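Local coordinates for protein tripeptidase (Staphylococcus aureus subsp. aureus, PDB 3RZA) that probably hydrolyses short peptides as an M20-family metallopeptidase, at a site holding zinc and calcium ions, at residues Asp190-Ala198 with Pro354-Tyr362; Ile322-Leu330 with Ser382-Val391. One frame throughout, in Å; residues are numbered along the deposited sequence.

Contact 1 (Asp190-Ala198 with Pro354-Tyr362); sequences DVGTTVVGA and PSVILGVGY
Val195 and Ile357 form the hydrogen-bonded pair of two antiparallel strands, 194-198 and 355-359, whose axes run 150° apart. Val195 N gives its hydrogen to Ile357 O at 2.7 Å, and Ile357 N returns one to Val195 O at 3.0 Å. Beyond the neighbouring non-hydrogen-bonded pair, Thr194 with Leu358, a third bond runs from Gly359 N to Thr193 O at 2.9 Å, nearly in line with that carbonyl.

Past this point the partner of the strand end is a type II turn, Asp190 to Thr193, and water 1 bridges the two segments, accepting from Gly192 N and donating to Gly359 O at 2.7 Å. Gly359, lacking a side chain, lies close against the turn, its CA 3.6 Å from Asp190 O.

The apolar contacts divide between the faces of the sheet. Val195 CB rests on Ile357 CB at 3.8 Å on one; on the other lie Thr194 and Leu358, and Leu358 packs on Ile387 of helix 374-393. Thr194 keeps its methyl anti to the backbone N, which brings CG2 tightly against Val356 CG2 at 3.4 Å.

At the turn, methyl Val191 CG2 packs against carbonyl Val360 O at 3.4 Å.

Three backbone bonds and a water thus set the alignment, with side-chain packing on both faces, fixing strand 194-209 to strand 355-359 just before Tyr362, whose OH is hydrogen-bonded to the zinc ligand Asp186.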
ATOM      1  N   ASP A 190     -10.786 -33.696 -10.512  1.00 17.86           N
ATOM      2  CA  ASP A 190     -10.418 -35.105 -10.513  1.00 18.91           C
ATOM      3  C   ASP A 190     -10.283 -35.611 -11.965  1.00 18.67           C
ATOM      4  O   ASP A 190     -11.015 -35.148 -12.875  1.00 17.60           O
ATOM      5  CB  ASP A 190     -11.485 -35.946  -9.791  1.00 19.31           C
ATOM      6  CG  ASP A 190     -11.665 -35.578  -8.296  1.00 22.17           C
ATOM      7  OD1 ASP A 190     -10.816 -34.870  -7.691  1.00 22.87           O
ATOM      8  OD2 ASP A 190     -12.693 -36.007  -7.738  1.00 22.29           O
ATOM      9  N   VAL A 191      -9.376 -36.562 -12.185  1.00 17.63           N
ATOM     10  CA  VAL A 191      -9.294 -37.223 -13.498  1.00 16.32           C
ATOM     11  C   VAL A 191     -10.637 -37.946 -13.810  1.00 16.60           C
ATOM     12  O   VAL A 191     -11.204 -38.628 -12.942  1.00 19.01           O
ATOM     13  CB  VAL A 191      -8.101 -38.188 -13.607  1.00 18.21           C
ATOM     14  CG1 VAL A 191      -8.007 -38.795 -15.019  1.00 11.88           C
ATOM     15  CG2 VAL A 191      -6.778 -37.458 -13.257  1.00 15.95           C
ATOM     16  N   GLY A 192     -11.171 -37.697 -15.016  1.00 14.58           N
ATOM     17  CA  GLY A 192     -12.485 -38.195 -15.438  1.00 14.44           C
ATOM     18  C   GLY A 192     -13.610 -37.183 -15.215  1.00 16.40           C
ATOM     19  O   GLY A 192     -14.766 -37.467 -15.532  1.00 17.13           O
ATOM     20  N   THR A 193     -13.277 -36.014 -14.651  1.00 15.94           N
ATOM     21  CA  THR A 193     -14.158 -34.839 -14.656  1.00 17.45           C
ATOM     22  C   THR A 193     -13.736 -33.898 -15.776  1.00 16.48           C
ATOM     23  O   THR A 193     -12.540 -33.700 -15.996  1.00 15.49           O
ATOM     24  CB  THR A 193     -14.106 -34.129 -13.296  1.00 17.27           C
ATOM     25  OG1 THR A 193     -14.583 -35.048 -12.303  1.00 17.24           O
ATOM     26  CG2 THR A 193     -14.968 -32.856 -13.291  1.00 17.26           C
ATOM     27  N   THR A 194     -14.728 -33.351 -16.501  1.00 17.24           N
ATOM     28  CA  THR A 194     -14.497 -32.486 -17.677  1.00 14.78           C
ATOM     29  C   THR A 194     -15.122 -31.127 -17.404  1.00 16.98           C
ATOM     30  O   THR A 194     -16.290 -31.050 -17.063  1.00 16.02           O
ATOM     31  CB  THR A 194     -15.161 -33.094 -18.957  1.00 15.93           C
ATOM     32  OG1 THR A 194     -14.712 -34.432 -19.120  1.00 18.83           O
ATOM     33  CG2 THR A 194     -14.815 -32.298 -20.206  1.00 10.46           C
ATOM     34  N   VAL A 195     -14.328 -30.059 -17.541  1.00 15.30           N
ATOM     35  CA  VAL A 195     -14.842 -28.712 -17.534  1.00 14.87           C
ATOM     36  C   VAL A 195     -15.447 -28.404 -18.914  1.00 14.84           C
ATOM     37  O   VAL A 195     -14.714 -28.401 -19.911  1.00 14.59           O
ATOM     38  CB  VAL A 195     -13.726 -27.695 -17.247  1.00 13.41           C
ATOM     39  CG1 VAL A 195     -14.250 -26.283 -17.411  1.00 12.75           C
ATOM     40  CG2 VAL A 195     -13.112 -27.929 -15.858  1.00 12.21           C
ATOM     41  N   VAL A 196     -16.752 -28.131 -18.954  1.00 15.85           N
ATOM     42  CA  VAL A 196     -17.498 -27.808 -20.221  1.00 15.35           C
ATOM     43  C   VAL A 196     -17.811 -26.329 -20.397  1.00 17.79           C
ATOM     44  O   VAL A 196     -18.344 -25.918 -21.443  1.00 16.18           O
ATOM     45  CB  VAL A 196     -18.808 -28.655 -20.376  1.00 17.06           C
ATOM     46  CG1 VAL A 196     -18.446 -30.166 -20.385  1.00 18.39           C
ATOM     47  CG2 VAL A 196     -19.886 -28.314 -19.266  1.00 15.21           C
ATOM     48  N   GLY A 197     -17.461 -25.518 -19.401  1.00 16.64           N
ATOM     49  CA  GLY A 197     -17.644 -24.107 -19.493  1.00 18.04           C
ATOM     50  C   GLY A 197     -16.760 -23.403 -18.514  1.00 16.28           C
ATOM     51  O   GLY A 197     -16.369 -23.986 -17.509  1.00 17.03           O
ATOM     52  N   ALA A 198     -16.440 -22.149 -18.824  1.00 17.48           N
ATOM     53  CA  ALA A 198     -15.540 -21.311 -18.009  1.00 18.11           C
ATOM     54  C   ALA A 198     -16.017 -19.869 -18.182  1.00 19.73           C
ATOM     55  O   ALA A 198     -16.606 -19.558 -19.217  1.00 21.44           O
ATOM     56  CB  ALA A 198     -14.073 -21.480 -18.488  1.00 16.70           C
ATOM     57  N   PRO A 354     -14.274 -26.354 -30.863  1.00 22.37           N
ATOM     58  CA  PRO A 354     -14.861 -26.756 -29.581  1.00 22.58           C
ATOM     59  C   PRO A 354     -13.866 -27.439 -28.653  1.00 21.31           C
ATOM     60  O   PRO A 354     -13.291 -28.457 -29.016  1.00 19.64           O
ATOM     61  CB  PRO A 354     -15.962 -27.744 -29.995  1.00 21.44           C
ATOM     62  CG  PRO A 354     -16.398 -27.274 -31.308  1.00 23.21           C
ATOM     63  CD  PRO A 354     -15.220 -26.626 -31.966  1.00 23.57           C
ATOM     64  N   SER A 355     -13.640 -26.838 -27.494  1.00 21.54           N
ATOM     65  CA  SER A 355     -12.614 -27.297 -26.571  1.00 20.99           C
ATOM     66  C   SER A 355     -13.170 -27.367 -25.159  1.00 21.04           C
ATOM     67  O   SER A 355     -13.857 -26.457 -24.725  1.00 24.35           O
ATOM     68  CB  SER A 355     -11.406 -26.380 -26.626  1.00 21.71           C
ATOM     69  OG  SER A 355     -10.910 -26.274 -27.955  1.00 22.50           O
ATOM     70  N   VAL A 356     -12.871 -28.466 -24.469  1.00 19.39           N
ATOM     71  CA  VAL A 356     -13.219 -28.667 -23.060  1.00 17.95           C
ATOM     72  C   VAL A 356     -11.921 -29.021 -22.334  1.00 18.63           C
ATOM     73  O   VAL A 356     -10.907 -29.332 -22.980  1.00 17.84           O
ATOM     74  CB  VAL A 356     -14.309 -29.787 -22.905  1.00 17.13           C
ATOM     75  CG1 VAL A 356     -15.529 -29.453 -23.788  1.00 15.89           C
ATOM     76  CG2 VAL A 356     -13.758 -31.134 -23.247  1.00 17.87           C
ATOM     77  N   ILE A 357     -11.950 -28.968 -21.005  1.00 17.03           N
ATOM     78  CA  ILE A 357     -10.747 -28.991 -20.196  1.00 16.41           C
ATOM     79  C   ILE A 357     -10.833 -30.229 -19.300  1.00 17.15           C
ATOM     80  O   ILE A 357     -11.799 -30.376 -18.547  1.00 17.25           O
ATOM     81  CB  ILE A 357     -10.566 -27.698 -19.318  1.00 17.47           C
ATOM     82  CG1 ILE A 357     -11.153 -26.446 -19.995  1.00 19.31           C
ATOM     83  CG2 ILE A 357      -9.084 -27.456 -18.988  1.00 15.37           C
ATOM     84  CD1 ILE A 357     -10.492 -26.113 -21.376  1.00 15.35           C
ATOM     85  N   LEU A 358      -9.833 -31.111 -19.402  1.00 15.37           N
ATOM     86  CA  LEU A 358      -9.808 -32.366 -18.671  1.00 16.39           C
ATOM     87  C   LEU A 358      -9.194 -32.161 -17.302  1.00 16.38           C
ATOM     88  O   LEU A 358      -8.150 -31.503 -17.180  1.00 17.09           O
ATOM     89  CB  LEU A 358      -8.975 -33.409 -19.418  1.00 15.25           C
ATOM     90  CG  LEU A 358      -9.415 -33.774 -20.827  1.00 16.41           C
ATOM     91  CD1 LEU A 358      -8.379 -34.737 -21.438  1.00 15.70           C
ATOM     92  CD2 LEU A 358     -10.840 -34.364 -20.845  1.00 13.80           C
ATOM     93  N   GLY A 359      -9.810 -32.757 -16.281  1.00 16.32           N
ATOM     94  CA  GLY A 359      -9.230 -32.788 -14.950  1.00 15.15           C
ATOM     95  C   GLY A 359      -7.897 -33.509 -14.956  1.00 15.47           C
ATOM     96  O   GLY A 359      -7.795 -34.596 -15.527  1.00 15.23           O
ATOM     97  N   VAL A 360      -6.869 -32.872 -14.378  1.00 14.57           N
ATOM     98  CA  VAL A 360      -5.533 -33.438 -14.255  1.00 14.59           C
ATOM     99  C   VAL A 360      -5.329 -34.148 -12.880  1.00 17.66           C
ATOM    100  O   VAL A 360      -4.425 -34.997 -12.741  1.00 16.05           O
ATOM    101  CB  VAL A 360      -4.445 -32.335 -14.476  1.00 15.32           C
ATOM    102  CG1 VAL A 360      -3.019 -32.904 -14.348  1.00 12.92           C
ATOM    103  CG2 VAL A 360      -4.621 -31.697 -15.850  1.00 18.87           C
ATOM    104  N   GLY A 361      -6.124 -33.782 -11.858  1.00 17.43           N
ATOM    105  CA  GLY A 361      -5.965 -34.351 -10.514  1.00 17.91           C
ATOM    106  C   GLY A 361      -4.772 -33.815  -9.701  1.00 19.08           C
ATOM    107  O   GLY A 361      -4.521 -34.294  -8.588  1.00 17.76           O
ATOM    108  N   TYR A 362      -4.075 -32.796 -10.214  1.00 18.23           N
ATOM    109  CA  TYR A 362      -3.013 -32.130  -9.444  1.00 19.88           C
ATOM    110  C   TYR A 362      -3.647 -31.365  -8.273  1.00 19.83           C
ATOM    111  O   TYR A 362      -4.853 -31.050  -8.295  1.00 18.85           O
ATOM    112  CB  TYR A 362      -2.087 -31.245 -10.316  1.00 17.48           C
ATOM    113  CG  TYR A 362      -2.739 -30.321 -11.363  1.00 19.44           C
ATOM    114  CD1 TYR A 362      -3.883 -29.550 -11.073  1.00 19.03           C
ATOM    115  CD2 TYR A 362      -2.168 -30.164 -12.621  1.00 18.74           C
ATOM    116  CE1 TYR A 362      -4.446 -28.700 -12.021  1.00 19.18           C
ATOM    117  CE2 TYR A 362      -2.750 -29.295 -13.582  1.00 16.62           C
ATOM    118  CZ  TYR A 362      -3.886 -28.566 -13.250  1.00 16.40           C
ATOM    119  OH  TYR A 362      -4.491 -27.689 -14.155  1.00 17.20           O
TER
HETATM  120  O   HOH W   1      -9.775 -35.856 -16.803  1.00 12.70           O

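Contact 2 (Ile322-Leu330 with Ser382-Val391); sequences IAQESARNL and SQVLEIIKIV
Ser326 and Glu386 bring the two backbones closest, 5.5 Å between their CA atoms, where helix segments 322-329 and 382-391 pass with axes 8.8 Å apart and N-to-C directions at 123°.

Packing at the crossing is knobs-into-holes in both directions. Ser326 enters a hole formed by Gln383, Glu386, Ile387 and Ile390, its CB pressed against Ile387 CG1. Ile390 in turn fills the hole between Ile322, Glu325, Ser326 and Asn329: its CD1 lies over the backbone of Ser326, 3.5 Å from Ser326 N, while its CG2 meets Ile322 CG2 at 3.8 Å as the two side chains run antiparallel alongside one another. The extended chain of Glu325 passes Ile390 at a slant, its OE1 nearest Ile390 CG2. Ile322 CD1 also touches Val391 CG2, the two side chains crossing at about a right angle. At the other end Leu330, just past the helix, lays CD1 against the backbone of Gln383, 3.4 Å from Gln383 N.

Two polar links accompany this packing. Ser326 OG, set between the backbone N and carbonyl carbon (chi1 73°), donates to Ala323 O at 2.8 Å and accepts from Gln383 NE2 at 3.1 Å. Ala323 O also receives the helical bond from Ala327 N, on the same face of its plane. Nearer the surface, Asn329 ND2 donates to Glu386 OE2 at 2.9 Å; the N-H approaches OE2 from the anti side, well out of the carboxylate plane, with amide and carboxylate turned 79° apart.

The buried serine hydroxyl is therefore used as both donor and acceptor, allowing a polar residue to occupy the close crossing, while the amide N-H probably helps to stabilise the carboxylate of Glu386 at the edge.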
ATOM      1  N   ILE A 322     -17.360 -37.803 -25.886  1.00 20.68           N
ATOM      2  CA  ILE A 322     -16.111 -38.594 -25.961  1.00 18.86           C
ATOM      3  C   ILE A 322     -15.284 -38.502 -24.644  1.00 18.54           C
ATOM      4  O   ILE A 322     -14.775 -39.527 -24.152  1.00 19.51           O
ATOM      5  CB  ILE A 322     -15.279 -38.210 -27.208  1.00 19.28           C
ATOM      6  CG1 ILE A 322     -16.032 -38.616 -28.494  1.00 19.41           C
ATOM      7  CG2 ILE A 322     -13.917 -38.867 -27.166  1.00 18.52           C
ATOM      8  CD1 ILE A 322     -15.556 -37.882 -29.773  1.00 20.06           C
ATOM      9  N   ALA A 323     -15.223 -37.319 -24.028  1.00 18.48           N
ATOM     10  CA  ALA A 323     -14.531 -37.166 -22.714  1.00 16.93           C
ATOM     11  C   ALA A 323     -15.219 -37.971 -21.605  1.00 18.00           C
ATOM     12  O   ALA A 323     -14.550 -38.640 -20.779  1.00 14.56           O
ATOM     13  CB  ALA A 323     -14.440 -35.679 -22.309  1.00 16.69           C
ATOM     14  N   GLN A 324     -16.550 -37.897 -21.578  1.00 15.58           N
ATOM     15  CA  GLN A 324     -17.324 -38.650 -20.614  1.00 17.36           C
ATOM     16  C   GLN A 324     -17.229 -40.171 -20.860  1.00 16.40           C
ATOM     17  O   GLN A 324     -17.082 -40.933 -19.911  1.00 14.06           O
ATOM     18  CB  GLN A 324     -18.794 -38.201 -20.606  1.00 17.86           C
ATOM     19  CG  GLN A 324     -19.034 -36.818 -20.037  1.00 13.46           C
ATOM     20  CD  GLN A 324     -20.501 -36.501 -20.048  1.00 17.70           C
ATOM     21  OE1 GLN A 324     -21.079 -36.308 -21.111  1.00 18.98           O
ATOM     22  NE2 GLN A 324     -21.137 -36.535 -18.877  1.00 15.91           N
ATOM     23  N   GLU A 325     -17.297 -40.596 -22.127  1.00 19.41           N
ATOM     24  CA  GLU A 325     -17.145 -42.038 -22.487  1.00 18.55           C
ATOM     25  C   GLU A 325     -15.785 -42.599 -22.035  1.00 17.72           C
ATOM     26  O   GLU A 325     -15.732 -43.669 -21.395  1.00 16.26           O
ATOM     27  CB  GLU A 325     -17.321 -42.257 -23.995  1.00 19.31           C
ATOM     28  CG  GLU A 325     -17.322 -43.761 -24.446  1.00 26.28           C
ATOM     29  CD  GLU A 325     -17.427 -43.953 -25.975  1.00 31.67           C
ATOM     30  OE1 GLU A 325     -17.787 -42.999 -26.692  1.00 33.27           O
ATOM     31  OE2 GLU A 325     -17.128 -45.071 -26.449  1.00 39.04           O
ATOM     32  N   SER A 326     -14.710 -41.863 -22.339  1.00 20.15           N
ATOM     33  CA  SER A 326     -13.326 -42.235 -21.910  1.00 17.53           C
ATOM     34  C   SER A 326     -13.225 -42.378 -20.377  1.00 18.34           C
ATOM     35  O   SER A 326     -12.641 -43.341 -19.873  1.00 16.79           O
ATOM     36  CB  SER A 326     -12.291 -41.241 -22.441  1.00 16.91           C
ATOM     37  OG  SER A 326     -12.314 -39.959 -21.770  1.00 21.86           O
ATOM     38  N   ALA A 327     -13.871 -41.466 -19.663  1.00 18.17           N
ATOM     39  CA  ALA A 327     -13.944 -41.513 -18.213  1.00 19.20           C
ATOM     40  C   ALA A 327     -14.724 -42.759 -17.700  1.00 19.03           C
ATOM     41  O   ALA A 327     -14.227 -43.481 -16.831  1.00 19.80           O
ATOM     42  CB  ALA A 327     -14.548 -40.156 -17.634  1.00 12.99           C
ATOM     43  N   ARG A 328     -15.901 -43.021 -18.264  1.00 21.03           N
ATOM     44  CA  ARG A 328     -16.682 -44.230 -17.911  1.00 21.32           C
ATOM     45  C   ARG A 328     -15.966 -45.535 -18.221  1.00 20.83           C
ATOM     46  O   ARG A 328     -15.976 -46.467 -17.387  1.00 19.64           O
ATOM     47  CB  ARG A 328     -18.044 -44.248 -18.598  1.00 22.26           C
ATOM     48  CG  ARG A 328     -19.051 -43.284 -18.007  1.00 27.71           C
ATOM     49  CD  ARG A 328     -20.450 -43.590 -18.495  1.00 33.36           C
ATOM     50  NE  ARG A 328     -20.544 -43.397 -19.945  1.00 43.68           N
ATOM     51  CZ  ARG A 328     -20.825 -42.244 -20.585  1.00 43.07           C
ATOM     52  NH1 ARG A 328     -21.108 -41.088 -19.929  1.00 40.15           N
ATOM     53  NH2 ARG A 328     -20.838 -42.251 -21.917  1.00 41.60           N
ATOM     54  N   ASN A 329     -15.316 -45.601 -19.380  1.00 18.83           N
ATOM     55  CA  ASN A 329     -14.491 -46.780 -19.738  1.00 21.79           C
ATOM     56  C   ASN A 329     -13.368 -47.097 -18.726  1.00 21.19           C
ATOM     57  O   ASN A 329     -13.094 -48.257 -18.470  1.00 23.56           O
ATOM     58  CB  ASN A 329     -13.874 -46.637 -21.131  1.00 20.96           C
ATOM     59  CG  ASN A 329     -14.898 -46.709 -22.256  1.00 23.45           C
ATOM     60  OD1 ASN A 329     -16.085 -46.899 -22.031  1.00 24.38           O
ATOM     61  ND2 ASN A 329     -14.424 -46.526 -23.482  1.00 19.12           N
ATOM     62  N   LEU A 330     -12.780 -46.061 -18.134  1.00 19.84           N
ATOM     63  CA  LEU A 330     -11.787 -46.211 -17.062  1.00 19.25           C
ATOM     64  C   LEU A 330     -12.361 -46.217 -15.633  1.00 17.73           C
ATOM     65  O   LEU A 330     -11.602 -46.142 -14.667  1.00 16.76           O
ATOM     66  CB  LEU A 330     -10.747 -45.091 -17.191  1.00 17.44           C
ATOM     67  CG  LEU A 330      -9.887 -45.155 -18.447  1.00 19.83           C
ATOM     68  CD1 LEU A 330      -9.065 -43.900 -18.474  1.00 25.21           C
ATOM     69  CD2 LEU A 330      -8.985 -46.387 -18.437  1.00 22.35           C
ATOM     70  N   SER A 382      -3.898 -42.926 -19.321  1.00 16.60           N
ATOM     71  CA  SER A 382      -4.865 -43.927 -19.829  1.00 18.04           C
ATOM     72  C   SER A 382      -6.098 -43.268 -20.467  1.00 18.58           C
ATOM     73  O   SER A 382      -6.578 -43.753 -21.493  1.00 14.64           O
ATOM     74  CB  SER A 382      -5.284 -44.874 -18.715  1.00 17.82           C
ATOM     75  OG  SER A 382      -4.142 -45.542 -18.223  1.00 21.95           O
ATOM     76  N   GLN A 383      -6.564 -42.141 -19.885  1.00 18.38           N
ATOM     77  CA  GLN A 383      -7.721 -41.414 -20.427  1.00 16.28           C
ATOM     78  C   GLN A 383      -7.418 -40.749 -21.766  1.00 15.93           C
ATOM     79  O   GLN A 383      -8.197 -40.871 -22.679  1.00 18.41           O
ATOM     80  CB  GLN A 383      -8.240 -40.356 -19.466  1.00 15.83           C
ATOM     81  CG  GLN A 383      -9.677 -39.897 -19.809  1.00 16.68           C
ATOM     82  CD  GLN A 383     -10.107 -38.647 -19.114  1.00 17.19           C
ATOM     83  OE1 GLN A 383      -9.317 -37.979 -18.418  1.00 13.76           O
ATOM     84  NE2 GLN A 383     -11.386 -38.298 -19.302  1.00 17.49           N
ATOM     85  N   VAL A 384      -6.303 -40.037 -21.864  1.00 16.84           N
ATOM     86  CA  VAL A 384      -5.890 -39.439 -23.145  1.00 16.06           C
ATOM     87  C   VAL A 384      -5.771 -40.525 -24.248  1.00 18.31           C
ATOM     88  O   VAL A 384      -6.231 -40.303 -25.386  1.00 18.76           O
ATOM     89  CB  VAL A 384      -4.563 -38.669 -23.041  1.00 16.66           C
ATOM     90  CG1 VAL A 384      -4.161 -38.115 -24.406  1.00 16.31           C
ATOM     91  CG2 VAL A 384      -4.647 -37.526 -21.990  1.00 16.55           C
ATOM     92  N   LEU A 385      -5.192 -41.691 -23.904  1.00 15.66           N
ATOM     93  CA  LEU A 385      -5.118 -42.813 -24.841  1.00 18.14           C
ATOM     94  C   LEU A 385      -6.528 -43.302 -25.268  1.00 18.15           C
ATOM     95  O   LEU A 385      -6.753 -43.598 -26.438  1.00 18.28           O
ATOM     96  CB  LEU A 385      -4.306 -43.983 -24.252  1.00 18.03           C
ATOM     97  CG  LEU A 385      -4.231 -45.251 -25.128  1.00 19.97           C
ATOM     98  CD1 LEU A 385      -3.648 -44.904 -26.518  1.00 23.30           C
ATOM     99  CD2 LEU A 385      -3.431 -46.316 -24.441  1.00 16.15           C
ATOM    100  N   GLU A 386      -7.443 -43.403 -24.301  1.00 25.67           N
ATOM    101  CA  GLU A 386      -8.792 -43.875 -24.560  1.00 24.46           C
ATOM    102  C   GLU A 386      -9.557 -42.908 -25.462  1.00 22.07           C
ATOM    103  O   GLU A 386     -10.259 -43.348 -26.372  1.00 23.49           O
ATOM    104  CB  GLU A 386      -9.527 -44.078 -23.241  1.00 25.74           C
ATOM    105  CG  GLU A 386     -10.829 -44.815 -23.336  1.00 32.27           C
ATOM    106  CD  GLU A 386     -10.700 -46.259 -23.803  1.00 35.91           C
ATOM    107  OE1 GLU A 386      -9.628 -46.880 -23.633  1.00 43.47           O
ATOM    108  OE2 GLU A 386     -11.691 -46.769 -24.339  1.00 42.42           O
ATOM    109  N   ILE A 387      -9.384 -41.604 -25.230  1.00 19.67           N
ATOM    110  CA  ILE A 387      -9.995 -40.547 -26.077  1.00 18.94           C
ATOM    111  C   ILE A 387      -9.539 -40.638 -27.536  1.00 19.14           C
ATOM    112  O   ILE A 387     -10.359 -40.531 -28.441  1.00 22.39           O
ATOM    113  CB  ILE A 387      -9.685 -39.109 -25.516  1.00 17.38           C
ATOM    114  CG1 ILE A 387     -10.483 -38.860 -24.239  1.00 17.97           C
ATOM    115  CG2 ILE A 387      -9.971 -38.020 -26.579  1.00 14.38           C
ATOM    116  CD1 ILE A 387     -10.097 -37.606 -23.481  1.00 17.40           C
ATOM    117  N   ILE A 388      -8.237 -40.843 -27.750  1.00 20.43           N
ATOM    118  CA  ILE A 388      -7.691 -41.066 -29.101  1.00 21.32           C
ATOM    119  C   ILE A 388      -8.304 -42.317 -29.774  1.00 22.58           C
ATOM    120  O   ILE A 388      -8.633 -42.272 -30.978  1.00 19.28           O
ATOM    121  CB  ILE A 388      -6.138 -41.170 -29.092  1.00 20.44           C
ATOM    122  CG1 ILE A 388      -5.519 -39.794 -28.863  1.00 19.99           C
ATOM    123  CG2 ILE A 388      -5.600 -41.748 -30.405  1.00 18.96           C
ATOM    124  CD1 ILE A 388      -4.020 -39.853 -28.508  1.00 22.05           C
ATOM    125  N   LYS A 389      -8.472 -43.403 -28.991  1.00 21.97           N
ATOM    126  CA  LYS A 389      -9.098 -44.648 -29.497  1.00 23.66           C
ATOM    127  C   LYS A 389     -10.576 -44.459 -29.845  1.00 22.65           C
ATOM    128  O   LYS A 389     -11.040 -44.997 -30.853  1.00 22.73           O
ATOM    129  CB  LYS A 389      -8.957 -45.816 -28.486  1.00 27.11           C
ATOM    130  CG  LYS A 389      -7.546 -46.428 -28.372  1.00 29.56           C
ATOM    131  CD  LYS A 389      -7.499 -47.525 -27.288  1.00 34.82           C
ATOM    132  CE  LYS A 389      -6.371 -48.502 -27.536  1.00 40.71           C
ATOM    133  NZ  LYS A 389      -6.230 -49.543 -26.459  1.00 49.41           N
ATOM    134  N   ILE A 390     -11.309 -43.723 -28.993  1.00 22.09           N
ATOM    135  CA  ILE A 390     -12.746 -43.481 -29.204  1.00 22.18           C
ATOM    136  C   ILE A 390     -12.976 -42.607 -30.457  1.00 22.42           C
ATOM    137  O   ILE A 390     -13.845 -42.913 -31.272  1.00 23.88           O
ATOM    138  CB  ILE A 390     -13.422 -42.841 -27.954  1.00 20.02           C
ATOM    139  CG1 ILE A 390     -13.487 -43.853 -26.794  1.00 20.23           C
ATOM    140  CG2 ILE A 390     -14.850 -42.366 -28.293  1.00 23.17           C
ATOM    141  CD1 ILE A 390     -13.612 -43.202 -25.386  1.00 18.07           C
ATOM    142  N   VAL A 391     -12.178 -41.545 -30.593  1.00 21.61           N
ATOM    143  CA  VAL A 391     -12.167 -40.703 -31.802  1.00 24.65           C
ATOM    144  C   VAL A 391     -11.858 -41.538 -33.067  1.00 27.32           C
ATOM    145  O   VAL A 391     -12.499 -41.347 -34.109  1.00 25.56           O
ATOM    146  CB  VAL A 391     -11.153 -39.500 -31.662  1.00 24.12           C
ATOM    147  CG1 VAL A 391     -10.998 -38.737 -32.984  1.00 24.69           C
ATOM    148  CG2 VAL A 391     -11.603 -38.533 -30.547  1.00 19.76           C
TER

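From the N terminus, the turn and strand start at 190-198 come first, then helix segment 322-330, strand segment 354-362 and finally helix segment 382-391. Contact 1 closes a loop with 155 residues between its segments; contact 2 closes a shorter one of 51. The segments alternate, so the two loops cross. They lie about 13 Å apart, centre to centre, and touch directly: Gly192 O and Thr194 OG1 each pack on an alanine methyl, those of Ala327 and Ala323 respectively, and Val191 packs on Gln383. Contact 1 thus joins strands of the mixed sheet, and contact 2 pairs helices 318-329 and 374-393 on one face of it.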